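Local coordinates for protein PLP-Dependent L-Arginine Hydroxylase MppP (Streptomyces wadayamensis, PDB 6C9B) that uses pyridoxal 5'-phosphate to oxidise L-arginine to keto acid products, one of them 4-hydroxylated, as a dimeric relative of the aminotransferases, at residues M94-R99 with S248-G253; V108-P113 with N117-L122; D128-E133 with A144-S149; E169-L174 with L185-S190; V205-E208 with R212-V215. All coordinates share one frame; numbering follows the deposited sequence.

Interaction 1: M94-R99 with S248-G253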
# COMPACT_ATOMS: atom_id res chain seq x y z
N MET B 94 -4.16 -8.23 2.74
CA MET B 94 -3.87 -9.22 3.78
C MET B 94 -3.66 -8.55 5.14
O MET B 94 -4.06 -9.10 6.17
CB MET B 94 -2.64 -10.04 3.36
CG MET B 94 -2.27 -11.13 4.33
SD MET B 94 -3.49 -12.45 4.21
CE MET B 94 -3.61 -12.86 5.96
N GLU B 95 -3.03 -7.38 5.18
CA GLU B 95 -2.90 -6.65 6.44
C GLU B 95 -4.27 -6.29 6.98
O GLU B 95 -4.53 -6.42 8.18
CB GLU B 95 -2.04 -5.40 6.24
CG GLU B 95 -1.97 -4.48 7.44
CD GLU B 95 -1.14 -4.98 8.62
OE1 GLU B 95 -0.62 -6.10 8.59
OE2 GLU B 95 -1.02 -4.23 9.62
N ILE B 96 -5.15 -5.83 6.10
CA ILE B 96 -6.51 -5.48 6.52
C ILE B 96 -7.21 -6.71 7.07
O ILE B 96 -7.85 -6.66 8.13
CB ILE B 96 -7.27 -4.87 5.32
CG1 ILE B 96 -6.69 -3.50 4.98
CG2 ILE B 96 -8.75 -4.75 5.63
CD1 ILE B 96 -7.10 -2.99 3.60
N LEU B 97 -7.11 -7.84 6.35
CA LEU B 97 -7.78 -9.06 6.78
C LEU B 97 -7.21 -9.53 8.11
O LEU B 97 -7.94 -9.99 9.00
CB LEU B 97 -7.63 -10.14 5.71
CG LEU B 97 -8.17 -11.54 6.06
CD1 LEU B 97 -9.66 -11.47 6.36
CD2 LEU B 97 -7.88 -12.53 4.93
N ALA B 98 -5.90 -9.49 8.25
CA ALA B 98 -5.28 -10.00 9.46
C ALA B 98 -5.69 -9.16 10.67
O ALA B 98 -6.03 -9.70 11.73
CB ALA B 98 -3.76 -10.01 9.29
N ARG B 99 -5.61 -7.83 10.54
CA ARG B 99 -6.01 -6.99 11.66
C ARG B 99 -7.49 -7.17 11.95
O ARG B 99 -7.90 -7.16 13.12
CB ARG B 99 -5.64 -5.53 11.39
CG ARG B 99 -5.84 -4.67 12.66
CD ARG B 99 -4.70 -3.71 12.87
NE ARG B 99 -4.66 -2.60 11.93
CZ ARG B 99 -5.51 -1.58 11.94
NH1 ARG B 99 -5.34 -0.59 11.09
NH2 ARG B 99 -6.55 -1.58 12.77
N SER B 248 -11.08 1.39 5.32
CA SER B 248 -11.24 2.83 5.22
C SER B 248 -10.27 3.61 6.10
O SER B 248 -10.03 4.80 5.85
CB SER B 248 -12.67 3.23 5.53
OG SER B 248 -12.95 3.12 6.92
N ASP B 249 -9.69 2.97 7.13
CA ASP B 249 -8.64 3.62 7.90
C ASP B 249 -7.34 3.69 7.12
O ASP B 249 -6.52 4.58 7.37
CB ASP B 249 -8.38 2.85 9.21
CG ASP B 249 -9.53 2.93 10.20
OD1 ASP B 249 -10.37 3.85 10.11
OD2 ASP B 249 -9.56 2.09 11.12
N ILE B 250 -7.14 2.78 6.17
CA ILE B 250 -5.88 2.72 5.42
C ILE B 250 -5.96 3.50 4.12
O ILE B 250 -4.97 4.13 3.72
CB ILE B 250 -5.46 1.26 5.19
CG1 ILE B 250 -5.10 0.64 6.55
CG2 ILE B 250 -4.24 1.17 4.24
CD1 ILE B 250 -4.76 -0.79 6.51
N LEU B 251 -7.10 3.49 3.42
CA LEU B 251 -7.13 4.14 2.11
C LEU B 251 -8.55 4.46 1.68
O LEU B 251 -9.52 3.81 2.10
CB LEU B 251 -6.44 3.30 1.02
CG LEU B 251 -7.12 2.03 0.48
CD1 LEU B 251 -6.54 1.60 -0.88
CD2 LEU B 251 -7.01 0.86 1.44
N LEU B 252 -8.63 5.47 0.81
CA LEU B 252 -9.87 5.89 0.15
C LEU B 252 -10.18 5.03 -1.08
O LEU B 252 -11.35 4.87 -1.44
CB LEU B 252 -9.72 7.37 -0.21
CG LEU B 252 -10.92 8.21 -0.63
CD1 LEU B 252 -11.82 8.47 0.57
CD2 LEU B 252 -10.43 9.53 -1.27
N GLY B 253 -9.17 4.47 -1.71
CA GLY B 253 -9.33 3.72 -2.94
C GLY B 253 -8.02 3.76 -3.68
O GLY B 253 -7.04 4.34 -3.21
O HOH W 1 -7.35 1.15 12.27
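Asp-249 OD2 takes a hydrogen bond of 2.7 Å from a water, and that water in turn accepts from Arg-99 NH2 at 2.9 Å, so the two side chains meet through one oxygen. The water sits in the plane of the guanidinium, at its edge. Direct pairing is ruled out here by distance, Arg-99 NH1 and Asp-249 OD2 being 5.0 Å apart, and the water bridges the two opposite charges. Beside this polar link the contact is aliphatic. Ile-96 CG1 meets Ile-250 CD1 at 3.7 Å, the two side chains lying alongside with opposite headings. Ile-250 holds CG1 beside its backbone N (chi1 -67°) and runs on extended to CD1, which carries the methyl across to helix 90-101. Ile-96 CD1 also comes within 4.4 Å of Leu-251 CD2, at the point where the chain leaves helix 243-250; branched aliphatic side chains suit this buried meeting of helix 90-101 with the end of helix 243-250. The site belongs to the dimer interface of this aminotransferase fold. There Arg-99 NE pairs with Glu-95 OE2 of the second subunit in a salt bridge, and Glu-95 OE2 receives the reciprocal bridge from Arg-99 NE of that subunit. Leu-121 of the second subunit packs on Asp-249 and Ile-250, and Asp-249 OD1 is held separately by Lys-245 NZ in a salt bridge.

Interaction 2: V108-P113 with N117-L122. With EGV ((4S)-5-carbamimidamido-4-hydroxy-2-oxopentanoic acid), chain F.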
# COMPACT_ATOMS: atom_id res chain seq x y z
N VAL B 108 -5.53 -19.43 13.37
CA VAL B 108 -5.81 -19.59 11.94
C VAL B 108 -5.10 -20.83 11.45
O VAL B 108 -3.91 -21.01 11.73
CB VAL B 108 -5.34 -18.35 11.15
CG1 VAL B 108 -5.55 -18.50 9.66
CG2 VAL B 108 -6.02 -17.11 11.66
N ALA B 109 -5.82 -21.69 10.73
CA ALA B 109 -5.19 -22.80 10.02
C ALA B 109 -4.72 -22.28 8.68
O ALA B 109 -5.49 -21.63 7.95
CB ALA B 109 -6.18 -23.96 9.87
N LEU B 110 -3.43 -22.48 8.37
CA LEU B 110 -2.81 -21.90 7.19
C LEU B 110 -2.04 -22.96 6.42
O LEU B 110 -1.30 -23.76 7.01
CB LEU B 110 -1.84 -20.78 7.59
CG LEU B 110 -1.05 -20.11 6.48
CD1 LEU B 110 -1.93 -19.42 5.46
CD2 LEU B 110 -0.14 -19.10 7.09
N VAL B 111 -2.24 -22.98 5.10
CA VAL B 111 -1.51 -23.95 4.28
C VAL B 111 0.00 -23.74 4.42
O VAL B 111 0.49 -22.61 4.56
CB VAL B 111 -1.96 -23.88 2.81
CG1 VAL B 111 -1.65 -22.51 2.19
CG2 VAL B 111 -1.33 -25.00 2.01
N HIS B 112 0.74 -24.84 4.42
CA HIS B 112 2.17 -24.83 4.67
C HIS B 112 2.80 -25.78 3.65
O HIS B 112 2.37 -26.94 3.55
CB HIS B 112 2.45 -25.30 6.10
CG HIS B 112 3.89 -25.32 6.47
ND1 HIS B 112 4.62 -26.49 6.59
CD2 HIS B 112 4.74 -24.31 6.79
CE1 HIS B 112 5.86 -26.19 6.95
NE2 HIS B 112 5.96 -24.88 7.08
N PRO B 113 3.79 -25.35 2.86
CA PRO B 113 4.36 -24.01 2.78
C PRO B 113 3.44 -23.04 2.07
O PRO B 113 2.47 -23.46 1.41
CB PRO B 113 5.63 -24.24 1.96
CG PRO B 113 5.19 -25.33 0.99
CD PRO B 113 4.35 -26.25 1.84
N ASN B 117 4.81 -13.94 3.66
CA ASN B 117 4.30 -12.74 4.28
C ASN B 117 2.86 -12.94 4.76
O ASN B 117 2.44 -12.24 5.68
CB ASN B 117 4.47 -11.52 3.38
CG ASN B 117 3.39 -11.36 2.39
OD1 ASN B 117 2.73 -12.32 2.00
ND2 ASN B 117 3.21 -10.13 1.94
N ILE B 118 2.14 -13.94 4.23
CA ILE B 118 0.83 -14.29 4.77
C ILE B 118 0.97 -14.66 6.24
O ILE B 118 0.28 -14.13 7.12
CB ILE B 118 0.17 -15.43 3.97
CG1 ILE B 118 -0.16 -14.97 2.53
CG2 ILE B 118 -1.12 -15.88 4.62
CD1 ILE B 118 -0.45 -16.11 1.58
N ALA B 119 1.91 -15.58 6.53
CA ALA B 119 2.15 -16.00 7.90
C ALA B 119 2.63 -14.84 8.74
O ALA B 119 2.22 -14.68 9.89
CB ALA B 119 3.20 -17.13 7.94
N ASP B 120 3.53 -14.02 8.19
CA ASP B 120 4.12 -12.95 8.99
C ASP B 120 3.12 -11.82 9.30
O ASP B 120 3.17 -11.24 10.40
CB ASP B 120 5.33 -12.42 8.24
CG ASP B 120 6.50 -13.41 8.25
OD1 ASP B 120 6.56 -14.29 9.13
OD2 ASP B 120 7.39 -13.27 7.42
N LEU B 121 2.19 -11.54 8.39
CA LEU B 121 1.17 -10.54 8.66
C LEU B 121 0.14 -11.05 9.66
O LEU B 121 -0.28 -10.32 10.55
CB LEU B 121 0.48 -10.12 7.37
CG LEU B 121 1.39 -9.33 6.41
CD1 LEU B 121 0.70 -9.16 5.03
CD2 LEU B 121 1.79 -8.01 7.00
N LEU B 122 -0.18 -12.34 9.59
CA LEU B 122 -1.11 -12.90 10.57
C LEU B 122 -0.47 -12.94 11.94
O LEU B 122 -1.06 -12.49 12.94
CB LEU B 122 -1.55 -14.30 10.13
CG LEU B 122 -2.47 -14.40 8.93
CD1 LEU B 122 -2.57 -15.82 8.35
CD2 LEU B 122 -3.85 -13.91 9.34
C10 EGV F . 7.00 -13.59 -4.56
C02 EGV F . 6.71 -9.06 -2.35
C03 EGV F . 5.90 -8.75 -0.01
C06 EGV F . 5.93 -10.21 -2.96
C07 EGV F . 6.91 -11.39 -3.13
C09 EGV F . 6.23 -12.70 -3.60
N01 EGV F . 6.90 -9.20 -0.92
N04 EGV F . 6.09 -8.88 1.39
N05 EGV F . 4.77 -8.24 -0.47
O08 EGV F . 5.42 -9.84 -4.18
O11 EGV F . 6.40 -14.53 -5.04
O12 EGV F . 8.20 -13.37 -4.84
O13 EGV F . 5.11 -13.04 -3.22
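Leu-110 supplies most of the apolar contact between strand 107-112 and helix 116-124. Its CG stands opposite the backbone N (chi1 177°), sending both methyls out from the strand to the helix. CD1 touches Ile-118 CG2 at 3.7 Å, the two side chains crossing obliquely, while CD2 lies against the backbone of the next residue, 3.9 Å from Ala-119 CA. Alanine suits that place because its short side chain lets a leucine methyl come close to the helix itself. One turn farther along, Leu-122 CD1 reaches Val-108 CG1 at 4.2 Å and Leu-110 CD2 at 4.3 Å, and Leu-129 of the neighbouring strand packs on Leu-122 as well. This is the strand-helix half of a beta-alpha-beta unit, its two short segments running nearly antiparallel at 160° with axes 10.0 Å apart.

The helix also carries the polar contacts to ligand and partner subunit. Asn-117 turns towards the bound hydroxylated keto acid, its ND2 lying 3.2 Å from guanidino N04 of the ligand. That amide nitrogen is hydrogen-bonded to Ser-91 OG and to the backbone O of Asp-249 of the second subunit, which fixes its orientation. Asp-120, on the same helix, has been seen to bind magnesium in crystals of this protein, although none is bound to this chain.

The chemistry is thus divided: between these two segments the contact is purely hydrocarbon, and polar residues of the helix meet ligand and dimer partner; since amide and guanidino nitrogens are usually both donors, Asn-117 probably shapes the pocket by packing more than by bonding.

Interaction 3: D128-E133 with A144-S149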
# COMPACT_ATOMS: atom_id res chain seq x y z
N ASP B 128 -2.45 -16.84 16.20
CA ASP B 128 -1.69 -18.07 16.33
C ASP B 128 -1.95 -18.92 15.10
O ASP B 128 -3.08 -19.00 14.62
CB ASP B 128 -2.12 -18.83 17.59
CG ASP B 128 -1.22 -20.02 17.91
OD1 ASP B 128 -0.03 -20.01 17.55
OD2 ASP B 128 -1.72 -20.98 18.53
N LEU B 129 -0.90 -19.53 14.56
CA LEU B 129 -1.02 -20.24 13.30
C LEU B 129 -0.90 -21.75 13.50
O LEU B 129 -0.03 -22.22 14.24
CB LEU B 129 0.05 -19.81 12.32
CG LEU B 129 0.02 -18.34 11.95
CD1 LEU B 129 1.19 -18.02 10.98
CD2 LEU B 129 -1.32 -18.00 11.34
N VAL B 130 -1.77 -22.49 12.83
CA VAL B 130 -1.72 -23.95 12.81
C VAL B 130 -1.39 -24.36 11.38
O VAL B 130 -2.20 -24.09 10.48
CB VAL B 130 -3.04 -24.58 13.26
CG1 VAL B 130 -2.87 -26.09 13.29
CG2 VAL B 130 -3.46 -24.05 14.59
N PRO B 131 -0.25 -24.99 11.10
CA PRO B 131 0.05 -25.37 9.72
C PRO B 131 -0.78 -26.55 9.24
O PRO B 131 -1.01 -27.50 9.99
CB PRO B 131 1.53 -25.76 9.78
CG PRO B 131 1.74 -26.22 11.16
CD PRO B 131 0.88 -25.32 12.01
N VAL B 132 -1.22 -26.48 7.99
CA VAL B 132 -1.89 -27.59 7.32
C VAL B 132 -1.06 -27.93 6.09
O VAL B 132 -0.94 -27.12 5.18
CB VAL B 132 -3.33 -27.26 6.92
CG1 VAL B 132 -4.02 -28.49 6.35
CG2 VAL B 132 -4.10 -26.72 8.11
N GLU B 133 -0.45 -29.12 6.10
CA GLU B 133 0.37 -29.53 4.96
C GLU B 133 -0.53 -29.75 3.75
O GLU B 133 -1.72 -30.06 3.88
CB GLU B 133 1.14 -30.82 5.26
CG GLU B 133 2.13 -30.70 6.41
CD GLU B 133 3.34 -29.83 6.07
OE1 GLU B 133 3.86 -29.88 4.93
OE2 GLU B 133 3.78 -29.10 6.98
N ALA B 144 -12.55 -32.32 12.88
CA ALA B 144 -13.43 -31.49 13.68
C ALA B 144 -12.66 -30.83 14.81
O ALA B 144 -12.99 -29.72 15.23
CB ALA B 144 -14.58 -32.34 14.23
N GLU B 145 -11.62 -31.51 15.30
CA GLU B 145 -10.79 -30.95 16.35
C GLU B 145 -10.08 -29.70 15.86
O GLU B 145 -10.03 -28.68 16.56
CB GLU B 145 -9.77 -31.99 16.82
CG GLU B 145 -8.51 -31.40 17.43
CD GLU B 145 -7.78 -32.37 18.34
OE1 GLU B 145 -8.45 -33.25 18.93
OE2 GLU B 145 -6.54 -32.25 18.47
N LEU B 146 -9.55 -29.75 14.64
CA LEU B 146 -8.91 -28.56 14.09
C LEU B 146 -9.93 -27.45 13.89
O LEU B 146 -9.70 -26.29 14.28
CB LEU B 146 -8.21 -28.90 12.78
CG LEU B 146 -7.58 -27.70 12.07
CD1 LEU B 146 -6.51 -27.05 12.95
CD2 LEU B 146 -7.00 -28.15 10.75
N LEU B 147 -11.06 -27.77 13.25
CA LEU B 147 -12.00 -26.72 12.88
C LEU B 147 -12.59 -26.06 14.11
O LEU B 147 -12.84 -24.84 14.10
CB LEU B 147 -13.11 -27.29 12.00
CG LEU B 147 -12.63 -27.60 10.57
CD1 LEU B 147 -13.63 -28.46 9.83
CD2 LEU B 147 -12.37 -26.31 9.82
N SER B 148 -12.77 -26.81 15.19
CA SER B 148 -13.29 -26.24 16.42
C SER B 148 -12.24 -25.43 17.18
O SER B 148 -12.59 -24.73 18.13
CB SER B 148 -13.84 -27.34 17.33
OG SER B 148 -12.79 -28.06 17.97
N SER B 149 -10.98 -25.51 16.77
CA SER B 149 -9.92 -24.76 17.43
C SER B 149 -9.44 -23.54 16.65
O SER B 149 -8.62 -22.79 17.19
CB SER B 149 -8.71 -25.67 17.68
OG SER B 149 -8.07 -26.00 16.46
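Leu-146 sets its two methyls against two valines of strand 128-133. CD1 meets Val-130 CG1 at 3.8 Å, the side chains running past each other in opposite senses, and CD2 lies 4.2 Å from Val-132 CG2. With chi1 at 176° the leucine CG points opposite its backbone N, which extends the fork from the helix towards the strand. Val-130 and Val-132 are alternate residues and therefore present their branches on the same side; their beta-branching also suits extended backbone.

One shell out, the strand is held by backbone hydrogen bonds from Val-130 to Val-108 and Leu-110; within this chain it is the edge strand of the seven-stranded mixed sheet. At Ser-149, Leu-146 O accepts from Ser-149 OG at 2.7 Å and from Ser-149 N at 2.9 Å, both approaching from one face of the carbonyl plane. Arg-107 NH1 in turn hydrogen-bonds Ser-149 OG, linking Ser-149 to the start of strand 107-112. Across the contact itself only methyls meet, which implies dispersion without directional bonds, while the serine bonds hold the backbone that carries the leucine and probably help to position it.

Interaction 4: E169-L174 with L185-S190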
# COMPACT_ATOMS: atom_id res chain seq x y z
N GLU B 169 -13.98 -29.74 -6.07
CA GLU B 169 -14.66 -30.63 -5.14
C GLU B 169 -14.11 -30.47 -3.72
O GLU B 169 -14.85 -30.58 -2.75
CB GLU B 169 -14.55 -32.08 -5.62
CG GLU B 169 -13.10 -32.60 -5.80
CD GLU B 169 -12.46 -32.38 -7.20
OE1 GLU B 169 -12.92 -31.53 -8.00
OE2 GLU B 169 -11.46 -33.09 -7.47
N ARG B 170 -12.82 -30.16 -3.60
CA ARG B 170 -12.27 -29.94 -2.26
C ARG B 170 -12.60 -28.55 -1.74
O ARG B 170 -12.91 -28.39 -0.56
CB ARG B 170 -10.75 -30.15 -2.28
CG ARG B 170 -10.05 -29.88 -0.94
CD ARG B 170 -10.60 -30.68 0.23
NE ARG B 170 -10.46 -32.13 0.06
CZ ARG B 170 -11.12 -33.04 0.78
NH1 ARG B 170 -11.95 -32.67 1.74
NH2 ARG B 170 -10.93 -34.33 0.55
N LEU B 171 -12.58 -27.52 -2.61
CA LEU B 171 -13.07 -26.22 -2.16
C LEU B 171 -14.49 -26.35 -1.65
O LEU B 171 -14.83 -25.80 -0.59
CB LEU B 171 -13.02 -25.19 -3.29
CG LEU B 171 -13.53 -23.79 -2.89
CD1 LEU B 171 -12.66 -23.15 -1.81
CD2 LEU B 171 -13.60 -22.82 -4.09
N ARG B 172 -15.32 -27.09 -2.36
CA ARG B 172 -16.72 -27.25 -1.95
C ARG B 172 -16.79 -27.89 -0.58
O ARG B 172 -17.50 -27.41 0.32
CB ARG B 172 -17.49 -28.08 -2.98
CG ARG B 172 -18.93 -28.38 -2.56
CD ARG B 172 -19.69 -29.12 -3.68
NE ARG B 172 -19.72 -28.30 -4.88
CZ ARG B 172 -19.05 -28.55 -6.01
NH1 ARG B 172 -19.16 -27.69 -7.03
NH2 ARG B 172 -18.31 -29.64 -6.16
N ARG B 173 -16.05 -28.99 -0.38
CA ARG B 173 -16.09 -29.67 0.91
C ARG B 173 -15.54 -28.79 2.03
O ARG B 173 -16.10 -28.75 3.13
CB ARG B 173 -15.32 -30.98 0.84
CG ARG B 173 -15.37 -31.77 2.14
CD ARG B 173 -16.80 -32.25 2.46
NE ARG B 173 -16.96 -32.59 3.87
CZ ARG B 173 -18.05 -32.36 4.61
NH1 ARG B 173 -19.12 -31.76 4.09
NH2 ARG B 173 -18.05 -32.72 5.88
N LEU B 174 -14.45 -28.07 1.76
CA LEU B 174 -13.88 -27.19 2.78
C LEU B 174 -14.85 -26.07 3.15
O LEU B 174 -15.01 -25.73 4.33
CB LEU B 174 -12.57 -26.63 2.25
CG LEU B 174 -11.71 -25.79 3.18
CD1 LEU B 174 -11.30 -26.58 4.41
CD2 LEU B 174 -10.45 -25.36 2.42
N LEU B 185 -13.59 -19.01 5.80
CA LEU B 185 -12.72 -19.57 4.76
C LEU B 185 -12.12 -18.40 3.98
O LEU B 185 -12.87 -17.61 3.39
CB LEU B 185 -13.48 -20.51 3.83
CG LEU B 185 -12.66 -21.16 2.69
CD1 LEU B 185 -11.43 -21.82 3.20
CD2 LEU B 185 -13.55 -22.16 1.99
N ALA B 186 -10.80 -18.29 3.97
CA ALA B 186 -10.10 -17.21 3.29
C ALA B 186 -9.22 -17.80 2.21
O ALA B 186 -8.52 -18.77 2.47
CB ALA B 186 -9.23 -16.40 4.25
N LEU B 187 -9.25 -17.19 1.03
CA LEU B 187 -8.47 -17.66 -0.10
C LEU B 187 -7.59 -16.54 -0.61
O LEU B 187 -8.04 -15.39 -0.70
CB LEU B 187 -9.34 -18.14 -1.26
CG LEU B 187 -10.40 -19.19 -0.98
CD1 LEU B 187 -11.10 -19.49 -2.28
CD2 LEU B 187 -9.75 -20.41 -0.38
N ASP B 188 -6.33 -16.87 -0.93
CA ASP B 188 -5.42 -15.95 -1.63
C ASP B 188 -5.20 -16.53 -3.02
O ASP B 188 -4.61 -17.61 -3.16
CB ASP B 188 -4.11 -15.80 -0.86
CG ASP B 188 -3.08 -14.96 -1.60
OD1 ASP B 188 -3.15 -14.85 -2.85
OD2 ASP B 188 -2.18 -14.43 -0.92
N THR B 189 -5.67 -15.82 -4.04
CA THR B 189 -5.72 -16.35 -5.41
C THR B 189 -4.85 -15.54 -6.37
O THR B 189 -5.14 -15.44 -7.57
CB THR B 189 -7.17 -16.40 -5.88
OG1 THR B 189 -7.76 -15.10 -5.79
CG2 THR B 189 -7.98 -17.35 -4.99
N SER B 190 -3.72 -15.02 -5.88
CA SER B 190 -2.79 -14.25 -6.70
C SER B 190 -2.40 -14.97 -7.99
O SER B 190 -2.24 -14.32 -9.04
CB SER B 190 -1.54 -13.96 -5.88
OG SER B 190 -0.58 -13.27 -6.67
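Leu-171, Leu-174 and Leu-185 all have CG trans to the backbone N, which extends each fork from its backbone towards the facing element. Leu-187 differs: its CG lies beside the backbone N (chi1 -55°), which swings CD1 to within 4.0 Å of Leu-171 CD1. The same Leu-171 methyl is 4.0 Å from Leu-185 CD2, sitting against one methyl of each strand leucine. On the other branch Leu-185 CD1 packs 3.8 Å from Leu-174 CD2. Helix 168-181 here covers strand 184-188, to which it leads in the beta-alpha-beta unit that begins with strand 152-156; the short segments are 147° apart in direction and 10.9 Å apart at their axes. Leucine suits both sides, since its forked end can bridge such a distance and mesh with others in a buried layer. The outer side of the helix is instead polar: Arg-170 NH1 and Arg-173 NE both form salt bridges with Asp-141, one to each carboxylate oxygen. Farther along the strand the chain enters an Asx turn, in which Asp-188 OD1 accepts from Ser-190 N at 3.1 Å, the N-H pointing almost straight at it (164°). Aspartate suits this turn because its short side chain can fold back to the backbone two residues on.

Interaction 5: V205-E208 with R212-V215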
# COMPACT_ATOMS: atom_id res chain seq x y z
N VAL B 205 -19.10 -21.59 -5.74
CA VAL B 205 -18.89 -22.61 -4.72
C VAL B 205 -19.08 -22.00 -3.33
O VAL B 205 -19.81 -22.54 -2.49
CB VAL B 205 -17.50 -23.24 -4.86
CG1 VAL B 205 -17.25 -24.25 -3.74
CG2 VAL B 205 -17.36 -23.92 -6.24
N LEU B 206 -18.43 -20.88 -3.07
CA LEU B 206 -18.49 -20.28 -1.74
C LEU B 206 -19.91 -19.86 -1.37
O LEU B 206 -20.36 -20.09 -0.24
CB LEU B 206 -17.56 -19.07 -1.67
CG LEU B 206 -16.09 -19.43 -1.76
CD1 LEU B 206 -15.28 -18.17 -2.00
CD2 LEU B 206 -15.59 -20.19 -0.54
N GLN B 207 -20.62 -19.24 -2.31
CA GLN B 207 -21.98 -18.80 -2.03
C GLN B 207 -22.92 -19.98 -1.86
O GLN B 207 -23.83 -19.94 -1.02
CB GLN B 207 -22.44 -17.84 -3.13
CG GLN B 207 -21.64 -16.53 -3.09
CD GLN B 207 -21.62 -15.75 -4.40
OE1 GLN B 207 -21.83 -16.30 -5.49
NE2 GLN B 207 -21.34 -14.45 -4.30
N GLU B 208 -22.76 -21.03 -2.66
CA GLU B 208 -23.63 -22.20 -2.52
C GLU B 208 -23.44 -22.86 -1.15
O GLU B 208 -24.39 -23.39 -0.56
CB GLU B 208 -23.36 -23.21 -3.64
CG GLU B 208 -24.07 -24.57 -3.47
CD GLU B 208 -23.63 -25.62 -4.48
OE1 GLU B 208 -24.46 -26.06 -5.31
OE2 GLU B 208 -22.44 -26.02 -4.46
N ARG B 212 -18.93 -18.19 5.84
CA ARG B 212 -18.29 -16.88 5.85
C ARG B 212 -17.01 -17.00 5.06
O ARG B 212 -16.27 -17.96 5.25
CB ARG B 212 -17.97 -16.44 7.27
CG ARG B 212 -19.18 -16.38 8.19
CD ARG B 212 -18.73 -16.46 9.65
NE ARG B 212 -17.97 -15.28 10.06
CZ ARG B 212 -17.11 -15.26 11.07
NH1 ARG B 212 -16.88 -16.36 11.78
NH2 ARG B 212 -16.46 -14.16 11.37
N TRP B 213 -16.75 -16.05 4.16
CA TRP B 213 -15.59 -16.18 3.31
C TRP B 213 -14.99 -14.83 2.93
O TRP B 213 -15.66 -13.79 2.92
CB TRP B 213 -15.89 -16.98 2.02
CG TRP B 213 -17.03 -16.45 1.18
CD1 TRP B 213 -18.33 -16.90 1.18
CD2 TRP B 213 -16.98 -15.38 0.20
NE1 TRP B 213 -19.08 -16.18 0.30
CE2 TRP B 213 -18.30 -15.24 -0.31
CE3 TRP B 213 -15.98 -14.52 -0.26
CZ2 TRP B 213 -18.63 -14.29 -1.28
CZ3 TRP B 213 -16.32 -13.56 -1.22
CH2 TRP B 213 -17.63 -13.46 -1.72
N VAL B 214 -13.72 -14.89 2.59
CA VAL B 214 -12.98 -13.75 2.05
C VAL B 214 -12.08 -14.30 0.97
O VAL B 214 -11.48 -15.36 1.14
CB VAL B 214 -12.12 -13.06 3.14
CG1 VAL B 214 -11.20 -12.00 2.50
CG2 VAL B 214 -12.99 -12.42 4.16
N VAL B 215 -11.97 -13.59 -0.15
CA VAL B 215 -11.03 -13.93 -1.20
C VAL B 215 -10.21 -12.70 -1.49
O VAL B 215 -10.76 -11.61 -1.63
CB VAL B 215 -11.71 -14.41 -2.49
CG1 VAL B 215 -10.65 -14.79 -3.55
CG2 VAL B 215 -12.65 -15.58 -2.22
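Leu-206 lies over one face of the Trp-213 indole, where helix 202-209 folds back on strand 212-218 to complete a beta-alpha-beta unit begun by strand 184-188. The contact is a CH-pi one: Leu-206 CB stands 3.8 Å from the centroid of the five-membered ring and only 14° off its normal. The rotamer of the tryptophan presents the face, and that of the leucine decides where its methyls go. The indole takes the hindered rotamer in which CG sits between backbone N and carbonyl carbon (chi1 55°), and the ring plane is turned roughly crosswise to the side-chain stem, so that a flat face meets the helix. The helix backbone sets Leu-206 CB over the five-membered ring; CG beside the backbone N and an extended continuation carry only CD1 onward, passing 3.9 Å from Trp-213 CD2. Tryptophan suits the site because one broad ring can take both the base and a branch of a leucine. Its backbone N is hydrogen-bonded to Ser-236 OG, next to the adjacent strand 231-235.

Gln-207, on the solvent-exposed side, reaches along a stretched chain towards the benzene part. Its NE2 comes within 4.1 Å of Trp-213 CZ2, with amide and ring planes 66° apart, an oblique approach. That nitrogen also makes a weak hydrogen bond to Gly-76 O. Glutamine fits here since its methylenes can lie near the ring while its amide finds polar company. Farther up the strand, Val-215 has CG2 beside its backbone N, and this methyl closes on Leu-206 CD1 at 3.7 Å.

Interaction 1 opens first, at helix 90-101, and closes last, at the end of helix 243-250; its loop of 148 residues encloses the other four. Within it they follow in series without crossing. Interaction 2 joins a strand to the next helix, and interaction 3 takes the neighbouring edge strand to a later helix; they meet through backbone pairing and a probable bond from His-112 to Glu-133. Interactions 4 and 5 close successive short helix-to-strand loops, on strands paired side by side. All four reach the same seven-stranded sheet. Helix 90-101 touches it too, Leu-97 packing on Ala-186 and Val-214, while interactions 1 and 2 both contact the second subunit.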